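Alginate lyase (Aplysia kurodai, PDB 5GMT) probably cleaves alginate by a lyase reaction, as a polysaccharide lyase family 14 enzyme with a specificity for polymannuronate. Local coordinates at residues Ala58-Lys70 / Gly241-Lys253. Sequence-based numbering, arbitrary orientation.
Sequences ALRIFYEKGSYSK and GMFFSTFFGGSEK
Y63 and F248 meet with CG of each turned anti to its own carbonyl carbon (F248 chi1 -79°), and their side chains run at about a right angle. The edge of the F248 ring points at one face of Y63, an edge-to-face pair with planes at 81° and centroids 5.3 Å apart. Y63 OH lies 2.6 Å from T246 OG1. Y63 OH also bonds to S263 OG, and T246 OG1 to the backbone O of K111. Each of these buried hydroxyls therefore has a second polar partner. Further along strand 58-63, CD2 of L59 approaches CZ of F244 at 3.7 Å, and I61 CG1 sits at the edge of the same ring. I61 CG2 packs on T246 CG2.

Beyond the strands the two loops close in. S69 OG donates to G250 O at 2.5 Å, in the carbonyl plane and on a lone pair. A water joins S67 OG to F248 N. The Y68 ring lies against the backbone of E252 and K253, and K253 CA makes a CH-pi contact over its face, 4.0 Å from the centroid. With an alanine in place of Y68 this ring face is lost, and a gap would probably open beside the E252-K253 backbone. K70 reaches S251 by a second water, which bonds to K70 NZ and S251 OG.

Strands 58-63 and 238-247 belong to different antiparallel sheets, and their axes here pass 8.3 Å apart at 32°. This is face-to-face sheet packing of a beta sandwich, consistent with the concanavalin-like jelly roll of this lyase family.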
loop_
_atom_site.group_PDB
_atom_site.type_symbol
_atom_site.label_atom_id
_atom_site.label_comp_id
_atom_site.label_asym_id
_atom_site.label_seq_id
_atom_site.Cartn_x
_atom_site.Cartn_y
_atom_site.Cartn_z
ATOM N N ALA A 58 15.318 0.882 -10.418
ATOM C CA ALA A 58 14.044 0.694 -9.746
ATOM C C ALA A 58 13.670 -0.763 -9.572
ATOM O O ALA A 58 14.043 -1.615 -10.366
ATOM C CB ALA A 58 12.947 1.406 -10.524
ATOM N N LEU A 59 12.882 -1.027 -8.541
ATOM C CA LEU A 59 12.256 -2.328 -8.368
ATOM C C LEU A 59 11.163 -2.475 -9.406
ATOM O O LEU A 59 10.247 -1.654 -9.446
ATOM C CB LEU A 59 11.683 -2.456 -6.952
ATOM C CG LEU A 59 10.855 -3.703 -6.666
ATOM C CD1 LEU A 59 11.717 -4.947 -6.780
ATOM C CD2 LEU A 59 10.211 -3.583 -5.272
ATOM N N ARG A 60 11.256 -3.489 -10.266
ATOM C CA ARG A 60 10.266 -3.626 -11.332
ATOM C C ARG A 60 9.415 -4.852 -11.105
ATOM O O ARG A 60 9.931 -5.934 -10.849
ATOM C CB ARG A 60 10.925 -3.706 -12.720
ATOM C CG ARG A 60 9.922 -3.549 -13.867
ATOM C CD ARG A 60 10.527 -3.878 -15.240
ATOM N NE ARG A 60 10.621 -5.325 -15.448
ATOM C CZ ARG A 60 11.072 -5.909 -16.558
ATOM N NH1 ARG A 60 11.491 -5.182 -17.586
ATOM N NH2 ARG A 60 11.098 -7.236 -16.640
ATOM N N ILE A 61 8.107 -4.663 -11.204
ATOM C CA ILE A 61 7.152 -5.750 -11.071
ATOM C C ILE A 61 6.436 -5.966 -12.399
ATOM O O ILE A 61 5.889 -5.024 -12.982
ATOM C CB ILE A 61 6.097 -5.458 -9.973
ATOM C CG1 ILE A 61 6.770 -5.045 -8.657
ATOM C CG2 ILE A 61 5.171 -6.667 -9.803
ATOM C CD1 ILE A 61 7.698 -6.104 -8.061
ATOM N N PHE A 62 6.426 -7.217 -12.851
ATOM C CA PHE A 62 5.789 -7.600 -14.093
ATOM C C PHE A 62 4.443 -8.282 -13.824
ATOM O O PHE A 62 4.369 -9.198 -13.010
ATOM C CB PHE A 62 6.720 -8.528 -14.875
ATOM C CG PHE A 62 6.067 -9.217 -16.029
ATOM C CD1 PHE A 62 5.472 -8.480 -17.040
ATOM C CD2 PHE A 62 6.069 -10.597 -16.118
ATOM C CE1 PHE A 62 4.886 -9.105 -18.123
ATOM C CE2 PHE A 62 5.480 -11.237 -17.196
ATOM C CZ PHE A 62 4.891 -10.491 -18.201
ATOM N N TYR A 63 3.387 -7.805 -14.487
ATOM C CA TYR A 63 2.088 -8.457 -14.450
ATOM C C TYR A 63 1.779 -8.976 -15.841
ATOM O O TYR A 63 1.556 -8.200 -16.781
ATOM C CB TYR A 63 0.960 -7.512 -14.003
ATOM C CG TYR A 63 1.312 -6.498 -12.938
ATOM C CD1 TYR A 63 0.934 -6.684 -11.601
ATOM C CD2 TYR A 63 1.998 -5.335 -13.271
ATOM C CE1 TYR A 63 1.256 -5.741 -10.642
ATOM C CE2 TYR A 63 2.326 -4.399 -12.325
ATOM C CZ TYR A 63 1.947 -4.599 -11.009
ATOM O OH TYR A 63 2.271 -3.654 -10.077
ATOM N N GLU A 64 1.761 -10.289 -15.971
ATOM C CA GLU A 64 1.478 -10.909 -17.246
ATOM C C GLU A 64 0.039 -10.643 -17.667
ATOM O O GLU A 64 -0.851 -10.599 -16.823
ATOM C CB GLU A 64 1.734 -12.401 -17.139
ATOM C CG GLU A 64 1.732 -13.131 -18.435
ATOM C CD GLU A 64 2.676 -14.309 -18.380
ATOM O OE1 GLU A 64 3.534 -14.414 -19.288
ATOM O OE2 GLU A 64 2.567 -15.104 -17.412
ATOM N N LYS A 65 -0.178 -10.467 -18.967
ATOM C CA LYS A 65 -1.527 -10.364 -19.514
ATOM C C LYS A 65 -2.364 -11.522 -18.999
ATOM O O LYS A 65 -1.913 -12.671 -19.007
ATOM C CB LYS A 65 -1.476 -10.357 -21.049
ATOM C CG LYS A 65 -2.830 -10.186 -21.723
ATOM C CD LYS A 65 -2.663 -9.960 -23.223
ATOM C CE LYS A 65 -4.026 -9.735 -23.886
ATOM N NZ LYS A 65 -3.876 -9.336 -25.316
ATOM N N GLY A 66 -3.552 -11.223 -18.474
ATOM C CA GLY A 66 -4.429 -12.270 -17.973
ATOM C C GLY A 66 -4.271 -12.569 -16.488
ATOM O O GLY A 66 -5.058 -13.311 -15.904
ATOM N N SER A 67 -3.250 -12.002 -15.861
ATOM C CA SER A 67 -2.966 -12.360 -14.468
ATOM C C SER A 67 -3.849 -11.594 -13.490
ATOM O O SER A 67 -4.299 -10.484 -13.761
ATOM C CB SER A 67 -1.482 -12.122 -14.126
ATOM O OG SER A 67 -1.163 -10.745 -14.125
ATOM N N TYR A 68 -4.105 -12.230 -12.358
ATOM C CA TYR A 68 -4.715 -11.578 -11.214
ATOM C C TYR A 68 -4.365 -12.432 -10.002
ATOM O O TYR A 68 -3.568 -13.363 -10.116
ATOM C CB TYR A 68 -6.232 -11.405 -11.391
ATOM C CG TYR A 68 -6.990 -12.697 -11.591
ATOM C CD1 TYR A 68 -7.689 -13.282 -10.543
ATOM C CD2 TYR A 68 -7.018 -13.324 -12.832
ATOM C CE1 TYR A 68 -8.393 -14.462 -10.722
ATOM C CE2 TYR A 68 -7.717 -14.513 -13.022
ATOM C CZ TYR A 68 -8.400 -15.072 -11.960
ATOM O OH TYR A 68 -9.104 -16.243 -12.137
ATOM N N SER A 69 -4.955 -12.123 -8.849
ATOM C CA SER A 69 -4.514 -12.698 -7.579
ATOM C C SER A 69 -4.483 -14.227 -7.543
ATOM O O SER A 69 -3.726 -14.802 -6.776
ATOM C CB SER A 69 -5.410 -12.198 -6.442
ATOM O OG SER A 69 -6.731 -12.678 -6.609
ATOM N N LYS A 70 -5.299 -14.877 -8.365
ATOM C CA LYS A 70 -5.427 -16.333 -8.311
ATOM C C LYS A 70 -4.573 -17.068 -9.351
ATOM O O LYS A 70 -4.460 -18.288 -9.301
ATOM C CB LYS A 70 -6.898 -16.734 -8.478
ATOM C CG LYS A 70 -7.812 -16.178 -7.402
ATOM C CD LYS A 70 -7.584 -16.896 -6.088
ATOM C CE LYS A 70 -8.281 -16.200 -4.928
ATOM N NZ LYS A 70 -7.481 -15.050 -4.412
ATOM N N GLY A 241 5.243 -0.864 9.602
ATOM C CA GLY A 241 6.040 -0.681 8.406
ATOM C C GLY A 241 5.235 -0.725 7.131
ATOM O O GLY A 241 4.053 -0.411 7.135
ATOM N N MET A 242 5.885 -1.145 6.045
ATOM C CA MET A 242 5.273 -1.124 4.721
ATOM C C MET A 242 4.783 -2.499 4.299
ATOM O O MET A 242 5.524 -3.486 4.382
ATOM C CB MET A 242 6.255 -0.613 3.666
ATOM C CG MET A 242 5.649 -0.625 2.251
ATOM S SD MET A 242 6.783 -0.148 0.930
ATOM C CE MET A 242 8.086 -1.354 1.133
ATOM N N PHE A 243 3.531 -2.546 3.853
ATOM C CA PHE A 243 2.946 -3.737 3.238
ATOM C C PHE A 243 3.122 -3.567 1.738
ATOM O O PHE A 243 2.323 -2.899 1.100
ATOM C CB PHE A 243 1.475 -3.879 3.690
ATOM C CG PHE A 243 0.743 -5.096 3.160
ATOM C CD1 PHE A 243 1.409 -6.134 2.536
ATOM C CD2 PHE A 243 -0.611 -5.260 3.451
ATOM C CE1 PHE A 243 0.707 -7.258 2.084
ATOM C CE2 PHE A 243 -1.311 -6.392 3.030
ATOM C CZ PHE A 243 -0.661 -7.381 2.352
ATOM N N PHE A 244 4.214 -4.108 1.196
ATOM C CA PHE A 244 4.405 -4.064 -0.253
ATOM C C PHE A 244 3.487 -5.100 -0.862
ATOM O O PHE A 244 3.573 -6.283 -0.546
ATOM C CB PHE A 244 5.857 -4.316 -0.672
ATOM C CG PHE A 244 6.094 -4.101 -2.151
ATOM C CD1 PHE A 244 6.503 -2.861 -2.626
ATOM C CD2 PHE A 244 5.880 -5.127 -3.063
ATOM C CE1 PHE A 244 6.711 -2.648 -3.991
ATOM C CE2 PHE A 244 6.090 -4.916 -4.435
ATOM C CZ PHE A 244 6.502 -3.677 -4.886
ATOM N N SER A 245 2.600 -4.650 -1.741
ATOM C CA SER A 245 1.566 -5.524 -2.271
ATOM C C SER A 245 1.141 -4.978 -3.622
ATOM O O SER A 245 0.706 -3.847 -3.699
ATOM C CB SER A 245 0.382 -5.570 -1.303
ATOM O OG SER A 245 -0.619 -6.462 -1.732
ATOM N N THR A 246 1.285 -5.760 -4.686
ATOM C CA THR A 246 0.811 -5.298 -5.986
ATOM C C THR A 246 0.528 -6.490 -6.911
ATOM O O THR A 246 1.345 -7.411 -7.074
ATOM C CB THR A 246 1.823 -4.291 -6.635
ATOM O OG1 THR A 246 1.214 -3.631 -7.756
ATOM C CG2 THR A 246 3.122 -4.983 -7.070
ATOM N N PHE A 247 -0.676 -6.461 -7.469
ATOM C CA PHE A 247 -1.215 -7.498 -8.330
ATOM C C PHE A 247 -2.570 -6.980 -8.786
ATOM O O PHE A 247 -3.127 -6.082 -8.151
ATOM C CB PHE A 247 -1.353 -8.835 -7.595
ATOM C CG PHE A 247 -2.156 -8.754 -6.326
ATOM C CD1 PHE A 247 -1.524 -8.576 -5.100
ATOM C CD2 PHE A 247 -3.538 -8.859 -6.358
ATOM C CE1 PHE A 247 -2.264 -8.505 -3.924
ATOM C CE2 PHE A 247 -4.279 -8.797 -5.198
ATOM C CZ PHE A 247 -3.641 -8.623 -3.974
ATOM N N PHE A 248 -3.085 -7.523 -9.884
ATOM C CA PHE A 248 -4.431 -7.178 -10.335
ATOM C C PHE A 248 -5.463 -7.966 -9.527
ATOM O O PHE A 248 -5.256 -9.146 -9.220
ATOM C CB PHE A 248 -4.594 -7.465 -11.837
ATOM C CG PHE A 248 -3.999 -6.410 -12.723
ATOM C CD1 PHE A 248 -2.618 -6.281 -12.844
ATOM C CD2 PHE A 248 -4.818 -5.550 -13.443
ATOM C CE1 PHE A 248 -2.065 -5.303 -13.662
ATOM C CE2 PHE A 248 -4.275 -4.575 -14.261
ATOM C CZ PHE A 248 -2.893 -4.448 -14.367
ATOM N N GLY A 249 -6.566 -7.311 -9.168
ATOM C CA GLY A 249 -7.649 -8.000 -8.488
ATOM C C GLY A 249 -7.818 -7.595 -7.036
ATOM O O GLY A 249 -7.028 -6.798 -6.520
ATOM N N GLY A 250 -8.859 -8.111 -6.381
ATOM C CA GLY A 250 -9.862 -8.952 -7.014
ATOM C C GLY A 250 -9.495 -10.421 -7.077
ATOM O O GLY A 250 -8.318 -10.779 -7.135
ATOM N N SER A 251 -10.507 -11.278 -7.096
ATOM C CA SER A 251 -10.286 -12.709 -6.936
ATOM C C SER A 251 -10.892 -13.534 -8.057
ATOM O O SER A 251 -11.043 -14.751 -7.925
ATOM C CB SER A 251 -10.860 -13.180 -5.597
ATOM O OG SER A 251 -10.367 -12.396 -4.529
ATOM N N GLU A 252 -11.245 -12.880 -9.155
ATOM C CA GLU A 252 -11.839 -13.580 -10.285
ATOM C C GLU A 252 -11.342 -13.002 -11.608
ATOM O O GLU A 252 -10.801 -11.900 -11.635
ATOM C CB GLU A 252 -13.369 -13.525 -10.196
ATOM C CG GLU A 252 -13.944 -12.132 -10.036
ATOM C CD GLU A 252 -15.472 -12.139 -9.969
ATOM O OE1 GLU A 252 -16.024 -12.314 -8.859
ATOM O OE2 GLU A 252 -16.119 -11.981 -11.029
ATOM N N LYS A 253 -11.536 -13.750 -12.696
ATOM C CA LYS A 253 -10.947 -13.440 -14.007
ATOM C C LYS A 253 -11.333 -12.050 -14.531
ATOM O O LYS A 253 -10.568 -11.436 -15.272
ATOM C CB LYS A 253 -11.350 -14.530 -15.019
ATOM C CG LYS A 253 -11.448 -14.138 -16.519
ATOM C CD LYS A 253 -10.171 -13.538 -17.134
ATOM C CE LYS A 253 -10.454 -12.835 -18.457
ATOM N NZ LYS A 253 -11.213 -13.695 -19.402
HETATM O O HOH W 1 -1.885 -9.658 -11.477
HETATM O O HOH W 2 -9.542 -14.083 -2.190
#